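Local coordinates for glycerophosphodiester phosphodiesterase (Cytophaga hutchinsonii ATCC 33406, PDB 3CH0), which belongs to the glycerophosphodiester phosphodiesterase family, whose members are built on a TIM-barrel fold, at residues I131-I137 with R170-F176; L40-L44 with F117-I121; V159-K163 with Y188-K192. All coordinates share one frame; numbering follows the deposited sequence. Where two conformers were deposited one is given.

Contact 1: I131-I137 with R170-F176; sequences IQYNGEI and RFTLQSF. With EDO (1,2-ethanediol), chain O.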
ATOM      1  N   ILE A 131       0.903   8.175 -13.794  1.00 12.75           N
ATOM      2  CA  ILE A 131       0.827   7.736 -12.380  1.00 12.56           C
ATOM      3  C   ILE A 131       1.322   6.288 -12.252  1.00 13.03           C
ATOM      4  O   ILE A 131       1.068   5.431 -13.088  1.00 13.56           O
ATOM      5  CB  ILE A 131      -0.605   7.879 -11.792  1.00 12.62           C
ATOM      6  CG1 ILE A 131      -0.642   7.667 -10.270  1.00 13.71           C
ATOM      7  CG2 ILE A 131      -1.599   6.924 -12.515  1.00 13.70           C
ATOM      8  CD1 ILE A 131       0.104   8.719  -9.466  1.00 14.57           C
ATOM      9  N   GLN A 132       2.008   6.016 -11.154  1.00 13.22           N
ATOM     10  CA  GLN A 132       2.443   4.685 -10.803  1.00 13.71           C
ATOM     11  C   GLN A 132       1.652   4.179  -9.584  1.00 10.79           C
ATOM     12  O   GLN A 132       1.035   4.964  -8.841  1.00 10.13           O
ATOM     13  CB  GLN A 132       3.968   4.670 -10.571  1.00 13.35           C
ATOM     14  CG  GLN A 132       4.727   4.900 -11.848  1.00 13.56           C
ATOM     15  CD  GLN A 132       6.186   5.112 -11.678  1.00 18.41           C
ATOM     16  OE1 GLN A 132       6.660   6.256 -11.718  1.00 25.71           O
ATOM     17  NE2 GLN A 132       6.928   4.040 -11.490  1.00 20.77           N
ATOM     18  N   TYR A 133       1.677   2.852  -9.398  1.00 10.28           N
ATOM     19  CA  TYR A 133       0.919   2.163  -8.394  1.00  9.59           C
ATOM     20  C   TYR A 133       1.877   1.261  -7.597  1.00 11.83           C
ATOM     21  O   TYR A 133       2.725   0.600  -8.183  1.00 11.10           O
ATOM     22  CB  TYR A 133      -0.103   1.268  -9.070  1.00 10.85           C
ATOM     23  CG  TYR A 133      -1.074   1.948  -9.967  1.00 12.02           C
ATOM     24  CD1 TYR A 133      -0.766   2.206 -11.321  1.00 11.83           C
ATOM     25  CD2 TYR A 133      -2.318   2.335  -9.510  1.00 12.45           C
ATOM     26  CE1 TYR A 133      -1.677   2.849 -12.140  1.00 11.92           C
ATOM     27  CE2 TYR A 133      -3.269   2.914 -10.336  1.00 12.10           C
ATOM     28  CZ  TYR A 133      -2.923   3.222 -11.653  1.00 12.18           C
ATOM     29  OH  TYR A 133      -3.917   3.814 -12.440  1.00 14.21           O
ATOM     30  N   ASN A 134       1.646   1.185  -6.287  1.00  9.37           N
ATOM     31  CA  ASN A 134       2.339   0.246  -5.435  1.00 10.08           C
ATOM     32  C   ASN A 134       1.272  -0.409  -4.591  1.00  9.75           C
ATOM     33  O   ASN A 134       0.768   0.184  -3.603  1.00  9.74           O
ATOM     34  CB  ASN A 134       3.358   0.992  -4.586  1.00  9.82           C
ATOM     35  CG  ASN A 134       4.243   0.055  -3.789  1.00 12.09           C
ATOM     36  OD1 ASN A 134       4.135  -1.190  -3.965  1.00 14.36           O
ATOM     37  ND2 ASN A 134       4.997   0.599  -2.824  1.00 12.41           N
ATOM     38  N   GLY A 135       0.872  -1.620  -4.998  1.00  9.66           N
ATOM     39  CA  GLY A 135      -0.229  -2.317  -4.362  1.00  7.75           C
ATOM     40  C   GLY A 135       0.208  -3.487  -3.541  1.00 10.74           C
ATOM     41  O   GLY A 135       0.922  -4.335  -4.032  1.00 10.37           O
ATOM     42  N   GLU A 136      -0.295  -3.524  -2.305  1.00  9.59           N
ATOM     43  CA  GLU A 136       0.124  -4.534  -1.313  1.00  9.07           C
ATOM     44  C   GLU A 136      -0.837  -5.685  -1.261  1.00 10.65           C
ATOM     45  O   GLU A 136      -2.015  -5.507  -1.005  1.00 10.21           O
ATOM     46  CB  GLU A 136       0.301  -3.916   0.092  1.00 10.15           C
ATOM     47  CG  GLU A 136       0.900  -4.927   1.114  1.00 10.28           C
ATOM     48  CD  GLU A 136       1.294  -4.355   2.425  1.00 10.90           C
ATOM     49  OE1 GLU A 136       1.346  -3.125   2.589  1.00  9.91           O
ATOM     50  OE2 GLU A 136       1.517  -5.215   3.348  1.00 11.63           O
ATOM     51  N   ILE A 137      -0.344  -6.894  -1.496  1.00  9.65           N
ATOM     52  CA  ILE A 137      -1.088  -8.101  -1.202  1.00  8.66           C
ATOM     53  C   ILE A 137      -1.040  -8.417   0.270  1.00 11.29           C
ATOM     54  O   ILE A 137       0.017  -8.802   0.775  1.00 10.39           O
ATOM     55  CB  ILE A 137      -0.657  -9.306  -2.106  1.00 13.17           C
ATOM     56  CG1 ILE A 137      -1.144  -8.972  -3.534  1.00 16.92           C
ATOM     57  CG2 ILE A 137      -1.242 -10.638  -1.652  1.00 12.41           C
ATOM     58  CD1 ILE A 137      -1.267 -10.131  -4.523  1.00 20.20           C
ATOM     59  N   ARG A 170       3.567   0.273 -15.051  1.00 13.65           N
ATOM     60  CA  ARG A 170       3.520   1.322 -14.026  1.00 13.13           C
ATOM     61  C   ARG A 170       3.088   0.769 -12.652  1.00 12.71           C
ATOM     62  O   ARG A 170       2.705   1.528 -11.791  1.00 13.80           O
ATOM     63  CB  ARG A 170       2.596   2.475 -14.466  1.00 13.47           C
ATOM     64  CG  ARG A 170       3.288   3.327 -15.506  1.00 12.08           C
ATOM     65  CD  ARG A 170       2.456   4.469 -16.019  1.00 15.30           C
ATOM     66  NE  ARG A 170       1.365   4.009 -16.840  1.00 15.02           N
ATOM     67  CZ  ARG A 170       0.067   4.115 -16.563  1.00 15.58           C
ATOM     68  NH1 ARG A 170      -0.400   4.701 -15.463  1.00 14.09           N
ATOM     69  NH2 ARG A 170      -0.821   3.656 -17.436  1.00 17.22           N
ATOM     70  N   PHE A 171       3.162  -0.553 -12.507  1.00 12.97           N
ATOM     71  CA  PHE A 171       2.668  -1.241 -11.340  1.00 11.90           C
ATOM     72  C   PHE A 171       3.793  -1.931 -10.591  1.00 13.65           C
ATOM     73  O   PHE A 171       4.620  -2.639 -11.177  1.00 14.94           O
ATOM     74  CB  PHE A 171       1.619  -2.304 -11.681  1.00 12.93           C
ATOM     75  CG  PHE A 171       0.680  -2.538 -10.533  1.00 13.00           C
ATOM     76  CD1 PHE A 171       1.034  -3.421  -9.507  1.00 12.92           C
ATOM     77  CD2 PHE A 171      -0.511  -1.831 -10.410  1.00 11.90           C
ATOM     78  CE1 PHE A 171       0.184  -3.550  -8.363  1.00 12.83           C
ATOM     79  CE2 PHE A 171      -1.321  -2.012  -9.312  1.00 14.19           C
ATOM     80  CZ  PHE A 171      -0.977  -2.862  -8.324  1.00 14.64           C
ATOM     81  N   THR A 172       3.844  -1.729  -9.270  1.00 12.02           N
ATOM     82  CA  THR A 172       4.675  -2.556  -8.390  1.00 10.31           C
ATOM     83  C   THR A 172       3.801  -3.283  -7.416  1.00 11.69           C
ATOM     84  O   THR A 172       2.889  -2.679  -6.863  1.00 11.79           O
ATOM     85  CB  THR A 172       5.681  -1.678  -7.585  1.00 12.76           C
ATOM     86  OG1 THR A 172       6.459  -0.910  -8.522  1.00 13.60           O
ATOM     87  CG2 THR A 172       6.596  -2.512  -6.686  1.00 13.61           C
ATOM     88  N   LEU A 173       4.047  -4.577  -7.242  1.00 11.71           N
ATOM     89  CA  LEU A 173       3.289  -5.424  -6.330  1.00  9.99           C
ATOM     90  C   LEU A 173       4.186  -5.604  -5.102  1.00 11.67           C
ATOM     91  O   LEU A 173       5.318  -6.074  -5.223  1.00 10.62           O
ATOM     92  CB  LEU A 173       2.971  -6.789  -6.960  1.00 10.32           C
ATOM     93  CG  LEU A 173       1.980  -7.680  -6.246  1.00 15.12           C
ATOM     94  CD1 LEU A 173       2.542  -8.205  -4.902  1.00 15.47           C
ATOM     95  CD2 LEU A 173       0.562  -7.032  -6.145  1.00 14.92           C
ATOM     96  N   GLN A 174       3.686  -5.189  -3.945  1.00  9.16           N
ATOM     97  CA  GLN A 174       4.457  -5.262  -2.716  1.00  9.03           C
ATOM     98  C   GLN A 174       3.834  -6.238  -1.773  1.00  8.51           C
ATOM     99  O   GLN A 174       2.631  -6.482  -1.785  1.00  9.77           O
ATOM    100  CB  GLN A 174       4.610  -3.921  -2.008  1.00 10.60           C
ATOM    101  CG  GLN A 174       3.288  -3.300  -1.645  1.00 10.96           C
ATOM    102  CD  GLN A 174       3.341  -1.918  -0.982  1.00 10.45           C
ATOM    103  OE1 GLN A 174       4.325  -1.569  -0.311  1.00  9.89           O
ATOM    104  NE2 GLN A 174       2.197  -1.186  -1.047  1.00  9.65           N
ATOM    105  N   SER A 175       4.662  -6.915  -0.972  1.00  8.66           N
ATOM    106  CA  SER A 175       4.114  -7.778   0.057  1.00  8.60           C
ATOM    107  C   SER A 175       5.147  -8.083   1.121  1.00  8.01           C
ATOM    108  O   SER A 175       6.343  -8.124   0.849  1.00  8.31           O
ATOM    109  CB  SER A 175       3.578  -9.108  -0.513  1.00  8.44           C
ATOM    110  OG  SER A 175       2.775  -9.806   0.409  1.00 10.07           O
ATOM    111  N   PHE A 176       4.645  -8.328   2.339  1.00  9.79           N
ATOM    112  CA  PHE A 176       5.472  -8.947   3.367  1.00  9.44           C
ATOM    113  C   PHE A 176       5.582 -10.447   3.171  1.00  9.96           C
ATOM    114  O   PHE A 176       6.471 -11.107   3.809  1.00 11.59           O
ATOM    115  CB  PHE A 176       4.849  -8.750   4.751  1.00  9.04           C
ATOM    116  CG  PHE A 176       5.015  -7.386   5.312  1.00 10.32           C
ATOM    117  CD1 PHE A 176       6.188  -7.007   5.937  1.00 11.56           C
ATOM    118  CD2 PHE A 176       4.002  -6.487   5.277  1.00  9.88           C
ATOM    119  CE1 PHE A 176       6.342  -5.746   6.456  1.00 12.67           C
ATOM    120  CE2 PHE A 176       4.162  -5.225   5.831  1.00 11.59           C
ATOM    121  CZ  PHE A 176       5.358  -4.852   6.378  1.00 10.49           C
TER
HETATM  122  C1  EDO O 285      10.370   5.343  -9.699  1.00 45.80           C
HETATM  123  O1  EDO O 285       9.445   4.382 -10.240  1.00 41.37           O
HETATM  124  C2  EDO O 285       9.904   6.794  -9.880  1.00 43.00           C
HETATM  125  O2  EDO O 285       9.611   7.064 -11.267  1.00 42.72           O
HETATM  126  O   HOH W   1       5.144   1.326  -9.300  1.00 12.26           O
HETATM  127  O   HOH W   2       6.899  -1.027  -1.015  1.00 10.02           O
HETATM  128  O   HOH W   3       1.770  -7.768   2.812  1.00  9.19           O

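Contact 2: L40-L44 with F117-I121; sequences LEFDL and FRELI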
ATOM      1  N   LEU A  40       0.682   6.071  -6.241  1.00 10.03           N
ATOM      2  CA  LEU A  40      -0.369   5.800  -5.262  1.00  8.42           C
ATOM      3  C   LEU A  40       0.013   4.465  -4.614  1.00  8.71           C
ATOM      4  O   LEU A  40       0.166   3.468  -5.319  1.00  9.58           O
ATOM      5  CB  LEU A  40      -1.705   5.659  -5.941  1.00  9.60           C
ATOM      6  CG  LEU A  40      -2.158   6.864  -6.809  1.00  9.56           C
ATOM      7  CD1 LEU A  40      -3.499   6.534  -7.493  1.00 11.00           C
ATOM      8  CD2 LEU A  40      -2.291   8.088  -5.921  1.00 10.52           C
ATOM      9  N   GLU A  41       0.120   4.462  -3.301  1.00  8.75           N
ATOM     10  CA  GLU A  41       0.396   3.287  -2.512  1.00  7.93           C
ATOM     11  C   GLU A  41      -0.924   2.828  -1.833  1.00  8.01           C
ATOM     12  O   GLU A  41      -1.747   3.644  -1.381  1.00  8.49           O
ATOM     13  CB  GLU A  41       1.499   3.560  -1.491  1.00  9.34           C
ATOM     14  CG  GLU A  41       2.003   2.345  -0.710  1.00 11.67           C
ATOM     15  CD  GLU A  41       1.076   1.833   0.361  1.00 11.12           C
ATOM     16  OE1 GLU A  41       0.168   2.542   0.883  1.00 11.07           O
ATOM     17  OE2 GLU A  41       1.250   0.665   0.791  1.00 12.24           O
ATOM     18  N   PHE A  42      -1.185   1.527  -1.793  1.00  9.10           N
ATOM     19  CA  PHE A  42      -2.463   1.065  -1.289  1.00  8.79           C
ATOM     20  C   PHE A  42      -2.388  -0.432  -1.050  1.00 10.13           C
ATOM     21  O   PHE A  42      -1.429  -1.080  -1.393  1.00  9.40           O
ATOM     22  CB  PHE A  42      -3.605   1.374  -2.276  1.00  8.70           C
ATOM     23  CG  PHE A  42      -3.295   0.897  -3.666  1.00  7.78           C
ATOM     24  CD1 PHE A  42      -2.586   1.693  -4.547  1.00  8.66           C
ATOM     25  CD2 PHE A  42      -3.707  -0.376  -4.110  1.00  8.72           C
ATOM     26  CE1 PHE A  42      -2.232   1.254  -5.785  1.00  9.21           C
ATOM     27  CE2 PHE A  42      -3.343  -0.849  -5.351  1.00  9.76           C
ATOM     28  CZ  PHE A  42      -2.616  -0.034  -6.194  1.00  9.25           C
ATOM     29  N   ASP A  43      -3.444  -0.962  -0.441  1.00  9.69           N
ATOM     30  CA  ASP A  43      -3.524  -2.329   0.079  1.00  9.67           C
ATOM     31  C   ASP A  43      -4.708  -3.021  -0.542  1.00 10.75           C
ATOM     32  O   ASP A  43      -5.728  -2.389  -0.800  1.00  9.48           O
ATOM     33  CB  ASP A  43      -3.755  -2.208   1.555  1.00  8.98           C
ATOM     34  CG  ASP A  43      -2.738  -1.341   2.235  1.00 10.47           C
ATOM     35  OD1 ASP A  43      -1.566  -1.737   2.207  1.00  9.90           O
ATOM     36  OD2 ASP A  43      -3.067  -0.312   2.881  1.00 11.36           O
ATOM     37  N   LEU A  44      -4.559  -4.328  -0.811  1.00  9.10           N
ATOM     38  CA  LEU A  44      -5.569  -5.111  -1.493  1.00 10.19           C
ATOM     39  C   LEU A  44      -5.939  -6.364  -0.739  1.00  8.66           C
ATOM     40  O   LEU A  44      -5.073  -7.091  -0.202  1.00  9.21           O
ATOM     41  CB  LEU A  44      -5.113  -5.511  -2.892  1.00  9.17           C
ATOM     42  CG  LEU A  44      -4.611  -4.385  -3.810  1.00 10.61           C
ATOM     43  CD1 LEU A  44      -3.954  -4.880  -5.101  1.00 12.22           C
ATOM     44  CD2 LEU A  44      -5.786  -3.451  -4.126  1.00 11.95           C
ATOM     45  N   PHE A 117     -10.585  -2.118  -6.389  1.00 11.61           N
ATOM     46  CA  PHE A 117      -9.337  -1.876  -7.059  1.00 10.38           C
ATOM     47  C   PHE A 117      -9.576  -1.315  -8.487  1.00 11.66           C
ATOM     48  O   PHE A 117      -8.940  -0.377  -8.941  1.00 11.62           O
ATOM     49  CB  PHE A 117      -8.537  -3.201  -7.127  1.00 10.20           C
ATOM     50  CG  PHE A 117      -7.158  -3.147  -7.758  1.00 11.30           C
ATOM     51  CD1 PHE A 117      -6.297  -2.075  -7.683  1.00 11.13           C
ATOM     52  CD2 PHE A 117      -6.673  -4.301  -8.384  1.00 10.56           C
ATOM     53  CE1 PHE A 117      -5.020  -2.154  -8.250  1.00 10.68           C
ATOM     54  CE2 PHE A 117      -5.392  -4.385  -8.912  1.00 11.51           C
ATOM     55  CZ  PHE A 117      -4.589  -3.307  -8.872  1.00 13.89           C
ATOM     56  N   ARG A 118     -10.538  -1.916  -9.189  1.00 12.38           N
ATOM     57  CA  ARG A 118     -10.886  -1.462 -10.532  1.00 14.17           C
ATOM     58  C   ARG A 118     -11.275   0.028 -10.541  1.00 11.40           C
ATOM     59  O   ARG A 118     -10.920   0.717 -11.480  1.00 13.21           O
ATOM     60  CB  ARG A 118     -12.013  -2.324 -11.114  1.00 15.28           C
ATOM     61  CG  ARG A 118     -12.257  -2.051 -12.607  1.00 21.38           C
ATOM     62  CD  ARG A 118     -13.349  -2.975 -13.071  1.00 22.96           C
ATOM     63  NE  ARG A 118     -12.847  -4.343 -13.153  1.00 28.82           N
ATOM     64  CZ  ARG A 118     -13.574  -5.394 -13.526  1.00 34.33           C
ATOM     65  NH1 ARG A 118     -14.852  -5.262 -13.928  1.00 29.59           N
ATOM     66  NH2 ARG A 118     -13.003  -6.583 -13.532  1.00 31.49           N
ATOM     67  N   GLU A 119     -12.002   0.514  -9.537  0.50 12.87           N
ATOM     68  CA  GLU A 119     -12.383   1.933  -9.525  0.50 14.15           C
ATOM     69  C   GLU A 119     -11.177   2.800  -9.306  0.50 12.67           C
ATOM     70  O   GLU A 119     -10.992   3.816  -9.973  0.50 10.84           O
ATOM     71  CB  GLU A 119     -13.421   2.241  -8.460  0.50 15.20           C
ATOM     72  CG  GLU A 119     -13.850   3.715  -8.507  0.50 15.19           C
ATOM     73  CD  GLU A 119     -14.952   4.077  -7.543  0.50 19.63           C
ATOM     74  OE1 GLU A 119     -15.345   3.220  -6.716  0.50 20.10           O
ATOM     75  OE2 GLU A 119     -15.417   5.255  -7.612  0.50 17.17           O
ATOM     76  N   LEU A 120     -10.345   2.411  -8.340  0.50 13.21           N
ATOM     77  CA  LEU A 120      -9.103   3.107  -8.112  0.50 12.66           C
ATOM     78  C   LEU A 120      -8.340   3.277  -9.430  0.50 11.15           C
ATOM     79  O   LEU A 120      -7.934   4.373  -9.816  0.50 12.34           O
ATOM     80  CB  LEU A 120      -8.256   2.372  -7.057  0.50 10.90           C
ATOM     81  CG  LEU A 120      -6.746   2.626  -7.124  0.50  9.89           C
ATOM     82  CD1 LEU A 120      -6.365   4.102  -7.033  0.50 14.35           C
ATOM     83  CD2 LEU A 120      -6.066   1.828  -6.012  0.50 13.41           C
ATOM     84  N   ILE A 121      -8.171   2.176 -10.175  1.00 12.65           N
ATOM     85  CA  ILE A 121      -7.443   2.233 -11.451  1.00 10.65           C
ATOM     86  C   ILE A 121      -8.142   3.194 -12.461  1.00 11.72           C
ATOM     87  O   ILE A 121      -7.476   4.034 -13.102  1.00 14.81           O
ATOM     88  CB  ILE A 121      -7.306   0.853 -12.103  1.00 11.08           C
ATOM     89  CG1 ILE A 121      -6.459  -0.087 -11.235  1.00 12.50           C
ATOM     90  CG2 ILE A 121      -6.612   0.982 -13.499  1.00 14.51           C
ATOM     91  CD1 ILE A 121      -6.605  -1.596 -11.609  1.00 12.58           C
TER

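Contact 3: V159-K163 with Y188-K192; sequences VAEIK and YPDIK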
ATOM      1  N   VAL A 159      -3.821  -9.588 -10.428  1.00 10.88           N
ATOM      2  CA  VAL A 159      -3.137  -9.463 -11.694  1.00 10.98           C
ATOM      3  C   VAL A 159      -4.132  -9.333 -12.878  1.00 12.33           C
ATOM      4  O   VAL A 159      -3.841  -8.564 -13.809  1.00 13.13           O
ATOM      5  CB  VAL A 159      -2.101 -10.573 -11.886  1.00 13.63           C
ATOM      6  CG1 VAL A 159      -1.592 -10.551 -13.349  1.00 11.68           C
ATOM      7  CG2 VAL A 159      -0.963 -10.407 -10.869  1.00 10.73           C
ATOM      8  N   ALA A 160      -5.262 -10.010 -12.798  1.00 12.53           N
ATOM      9  CA  ALA A 160      -6.300  -9.893 -13.815  1.00 12.68           C
ATOM     10  C   ALA A 160      -6.685  -8.412 -13.973  1.00 13.47           C
ATOM     11  O   ALA A 160      -6.880  -7.927 -15.103  1.00 15.84           O
ATOM     12  CB  ALA A 160      -7.519 -10.739 -13.496  1.00 15.40           C
ATOM     13  N   GLU A 161      -6.768  -7.689 -12.868  0.50 13.26           N
ATOM     14  CA  GLU A 161      -7.170  -6.284 -12.920  0.50 13.78           C
ATOM     15  C   GLU A 161      -6.080  -5.381 -13.506  0.50 13.66           C
ATOM     16  O   GLU A 161      -6.384  -4.423 -14.218  0.50 15.32           O
ATOM     17  CB  GLU A 161      -7.639  -5.818 -11.535  0.50 11.66           C
ATOM     18  CG  GLU A 161      -8.853  -6.564 -11.006  0.50 17.25           C
ATOM     19  CD  GLU A 161     -10.042  -6.510 -11.970  0.50 16.66           C
ATOM     20  OE1 GLU A 161     -10.398  -5.394 -12.397  0.50 16.63           O
ATOM     21  OE2 GLU A 161     -10.601  -7.575 -12.304  0.50 19.52           O
ATOM     22  N   ILE A 162      -4.815  -5.665 -13.183  1.00 12.62           N
ATOM     23  CA  ILE A 162      -3.667  -5.005 -13.739  1.00 12.62           C
ATOM     24  C   ILE A 162      -3.598  -5.165 -15.263  1.00 14.75           C
ATOM     25  O   ILE A 162      -3.408  -4.212 -15.971  1.00 14.26           O
ATOM     26  CB  ILE A 162      -2.322  -5.505 -13.061  1.00 12.31           C
ATOM     27  CG1 ILE A 162      -2.324  -5.090 -11.574  1.00 13.18           C
ATOM     28  CG2 ILE A 162      -1.054  -5.006 -13.773  1.00 12.24           C
ATOM     29  CD1 ILE A 162      -1.282  -5.830 -10.727  1.00 13.97           C
ATOM     30  N   LYS A 163      -3.756  -6.389 -15.723  1.00 15.23           N
ATOM     31  CA  LYS A 163      -3.675  -6.697 -17.160  1.00 16.44           C
ATOM     32  C   LYS A 163      -4.880  -6.081 -17.908  1.00 17.47           C
ATOM     33  O   LYS A 163      -4.698  -5.504 -18.982  1.00 17.73           O
ATOM     34  CB  LYS A 163      -3.635  -8.222 -17.349  1.00 17.33           C
ATOM     35  CG  LYS A 163      -2.315  -8.848 -16.900  1.00 24.70           C
ATOM     36  CD  LYS A 163      -2.281 -10.376 -17.172  1.00 21.37           C
ATOM     37  CE  LYS A 163      -0.910 -11.043 -16.863  1.00 30.92           C
ATOM     38  NZ  LYS A 163       0.241 -10.547 -17.650  1.00 26.55           N
ATOM     39  N   TYR A 188       4.244 -14.102 -13.123  1.00 13.52           N
ATOM     40  CA  TYR A 188       4.066 -12.787 -13.738  1.00 14.25           C
ATOM     41  C   TYR A 188       5.333 -11.961 -13.639  1.00 13.63           C
ATOM     42  O   TYR A 188       5.355 -10.898 -13.032  1.00 14.41           O
ATOM     43  CB  TYR A 188       2.881 -12.046 -13.076  1.00 13.64           C
ATOM     44  CG  TYR A 188       1.623 -12.844 -13.069  1.00 12.19           C
ATOM     45  CD1 TYR A 188       0.967 -13.180 -14.267  1.00 14.35           C
ATOM     46  CD2 TYR A 188       1.091 -13.286 -11.890  1.00 13.19           C
ATOM     47  CE1 TYR A 188      -0.194 -13.932 -14.271  1.00 14.86           C
ATOM     48  CE2 TYR A 188      -0.045 -14.046 -11.843  1.00 14.77           C
ATOM     49  CZ  TYR A 188      -0.733 -14.371 -13.065  1.00 13.31           C
ATOM     50  OH  TYR A 188      -1.859 -15.160 -12.985  1.00 15.60           O
ATOM     51  N   PRO A 189       6.434 -12.442 -14.227  1.00 16.17           N
ATOM     52  CA  PRO A 189       7.752 -11.798 -14.078  1.00 17.55           C
ATOM     53  C   PRO A 189       7.864 -10.389 -14.612  1.00 16.75           C
ATOM     54  O   PRO A 189       8.844  -9.717 -14.293  1.00 20.40           O
ATOM     55  CB  PRO A 189       8.688 -12.728 -14.852  1.00 17.11           C
ATOM     56  CG  PRO A 189       7.791 -13.430 -15.762  1.00 16.66           C
ATOM     57  CD  PRO A 189       6.505 -13.629 -15.106  1.00 17.62           C
ATOM     58  N   ASP A 190       6.876  -9.931 -15.389  1.00 16.81           N
ATOM     59  CA  ASP A 190       6.912  -8.572 -15.923  1.00 19.11           C
ATOM     60  C   ASP A 190       6.436  -7.506 -14.923  1.00 18.21           C
ATOM     61  O   ASP A 190       6.540  -6.278 -15.194  1.00 20.59           O
ATOM     62  CB  ASP A 190       6.174  -8.419 -17.255  1.00 20.36           C
ATOM     63  CG  ASP A 190       4.721  -8.865 -17.217  1.00 29.88           C
ATOM     64  OD1 ASP A 190       4.318  -9.656 -16.332  1.00 36.49           O
ATOM     65  OD2 ASP A 190       3.983  -8.461 -18.164  1.00 32.66           O
ATOM     66  N   ILE A 191       5.911  -7.938 -13.769  1.00 14.89           N
ATOM     67  CA  ILE A 191       5.424  -6.970 -12.789  1.00 12.42           C
ATOM     68  C   ILE A 191       6.465  -6.785 -11.697  1.00 13.28           C
ATOM     69  O   ILE A 191       6.901  -7.741 -11.086  1.00 12.57           O
ATOM     70  CB  ILE A 191       4.103  -7.397 -12.191  1.00 12.88           C
ATOM     71  CG1 ILE A 191       3.029  -7.485 -13.282  1.00 14.90           C
ATOM     72  CG2 ILE A 191       3.702  -6.445 -11.002  1.00 14.28           C
ATOM     73  CD1 ILE A 191       1.734  -8.124 -12.784  1.00 13.23           C
ATOM     74  N   LYS A 192       6.958  -5.562 -11.553  1.00 12.86           N
ATOM     75  CA  LYS A 192       7.981  -5.219 -10.568  1.00 11.78           C
ATOM     76  C   LYS A 192       7.497  -5.604  -9.159  1.00 12.25           C
ATOM     77  O   LYS A 192       6.325  -5.408  -8.882  1.00 12.77           O
ATOM     78  CB  LYS A 192       8.297  -3.735 -10.556  1.00 11.72           C
ATOM     79  CG  LYS A 192       9.086  -3.246 -11.766  1.00 15.94           C
ATOM     80  CD  LYS A 192       9.488  -1.757 -11.653  1.00 13.81           C
ATOM     81  CE  LYS A 192       8.278  -0.793 -11.657  1.00 16.97           C
ATOM     82  NZ  LYS A 192       7.468  -0.833 -12.891  1.00 15.75           N
TER
HETATM   83  O   HOH W   4       2.796 -11.630 -16.853  1.00 25.62           O
HETATM   84  O   HOH W   5       1.273  -8.382 -16.582  1.00 32.01           O

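Contact 1: I131-I137 with R170-F176
Between Y133 and I137 the backbone hydrogen-bonds to R170-Q174 as parallel strands: Y133 N, G135 N and I137 N reach the carbonyls of R170, T172 and Q174, and T172 N and Q174 N take Y133 O and G135 O in return. At the start of the ladder R170 NH1 donates to I131 O (2.9 Å), in the carbonyl plane; the same NH1 forms a salt bridge with E125, which also accepts from Y133 OH. At the other end S175 OG donates to I137 O at 3.0 Å.

On one face the Y133 and F171 rings run nearly parallel but slid apart, with Y133 CB against F171 CD2 at 3.4 Å. The face bearing N134, E136 and Q174 is polar. A water joins N134 ND2 to Q174 OE1, while Q174 NE2 turns to E41 and N134 ND2 also donates to Q12. These adjacent barrel strands are joined by a beta-alpha-beta crossover through helix 151-164. E136 OE1 is hydrogen-bonded to a citric acid that perhaps marks a pocket, and E136 OE2 pairs with K138 and accepts from a water (2.6 Å) that also serves I137 O and F176 N. A carboxylate so gripped probably has little rotational freedom.

Contact 2: L40-L44 with F117-I121
F42 and L120 meet ring to methyl; L120 is modelled in two conformers, and its contacts are given for one of them. The CB of F42 leads toward helix 117-127, and a chi1 of 51° swings the ring out toward the helix, under the L120 methyl. In this conformer L120 CD2 sits 3.6 Å from the F42 ring centroid and only 4° off the normal, a CH-pi contact. F42 CG and CD2 are both 3.7 Å from L120 CD2, and the remaining ring atoms are hardly farther, which centres the methyl on the face. At the far end F42 CE2 reaches F117 CE1 at 3.6 Å, with CZ beside it; the two rings are inclined by 41° and form neither a stack nor a T.

F117 is itself held between two aliphatic groups. L44 CD1 lies over one face, 4.1 Å from the centroid, and I121 CD1, one helical turn on, lies over the opposite face. At the other end of the row, L120 CD1 of the same conformer touches L40 CD1 at 3.8 Å. V52 and V54 of the adjacent strand and F29 of helix 26-35 extend the apolar layer. L40, F42 and L44, every second residue of one strand, thus pack outward against a helix running nearly antiparallel to it, the layer of strand-to-helix packing characteristic of a TIM barrel.

Contact 3: V159-K163 with Y188-K192
V159 rests on the ring of Y188, and this CH-pi contact is the central one between helix 151-164 and the turn that follows helix 178-187. V159 CG1 stands 3.7 Å from the ring centroid and 8° off the normal, carried there by a chi1 of 170° that puts this branch anti to the backbone nitrogen. The second branch, V159 CG2, comes to Y188 CD2 at 3.7 Å. K163 CE approaches Y188 CD1 and CE1 obliquely, both at 3.9 Å, on the ring side away from V159 CG2, the lysine chain crossing the tyrosine at about a right angle.

Apolar contacts continue inward through I191, whose CD1 lies 4.0 Å from V159 CG2 and more loosely against I162 CG2.

Waters mediate the polar part. K163 NZ and D190 OD2 are 4.3 Å apart, beyond a salt bridge, and two waters span the gap: each accepts from NZ and donates to the carboxylate, one to OD1 and the other to OD2. The bend of K163 at its last torsion (chi4 -61°) turns NZ toward this pair. Y188 OH is hydrogen-bonded to D156, about one turn before V159 in the same helix.

A type I turn, closed by I191 N to Y188 O, presents Y188, D190 and I191. It leads from helix 178-187 into strand 192-197, so two successive helices meet here above strand 171-175: M184 touches both V159 and I191, F171 packs on I162, and L173 on I191.

All three contacts belong to one sector of the barrel, its strands and the helices outside them. Strands 39-46 and 132-137 are neighbours in the sheet, so contacts 1 and 2, with centres about 9 Å apart, join directly: E136 O lies 2.8 Å from L44 N, a probable hydrogen bond. F171 CE2 also packs on F117 CZ at 3.5 Å. Contact 3, its centre about 10 Å from that of contact 1, interlocks with it along the chain, helix 151-164 linking the two strands of contact 1. Contacts 2 and 3 meet where F117 CZ packs on I162 CG1 (4.0 Å). Citric acid, probably from the crystallisation liquor but perhaps marking a pocket, lies about 3 Å from the E136 side chain.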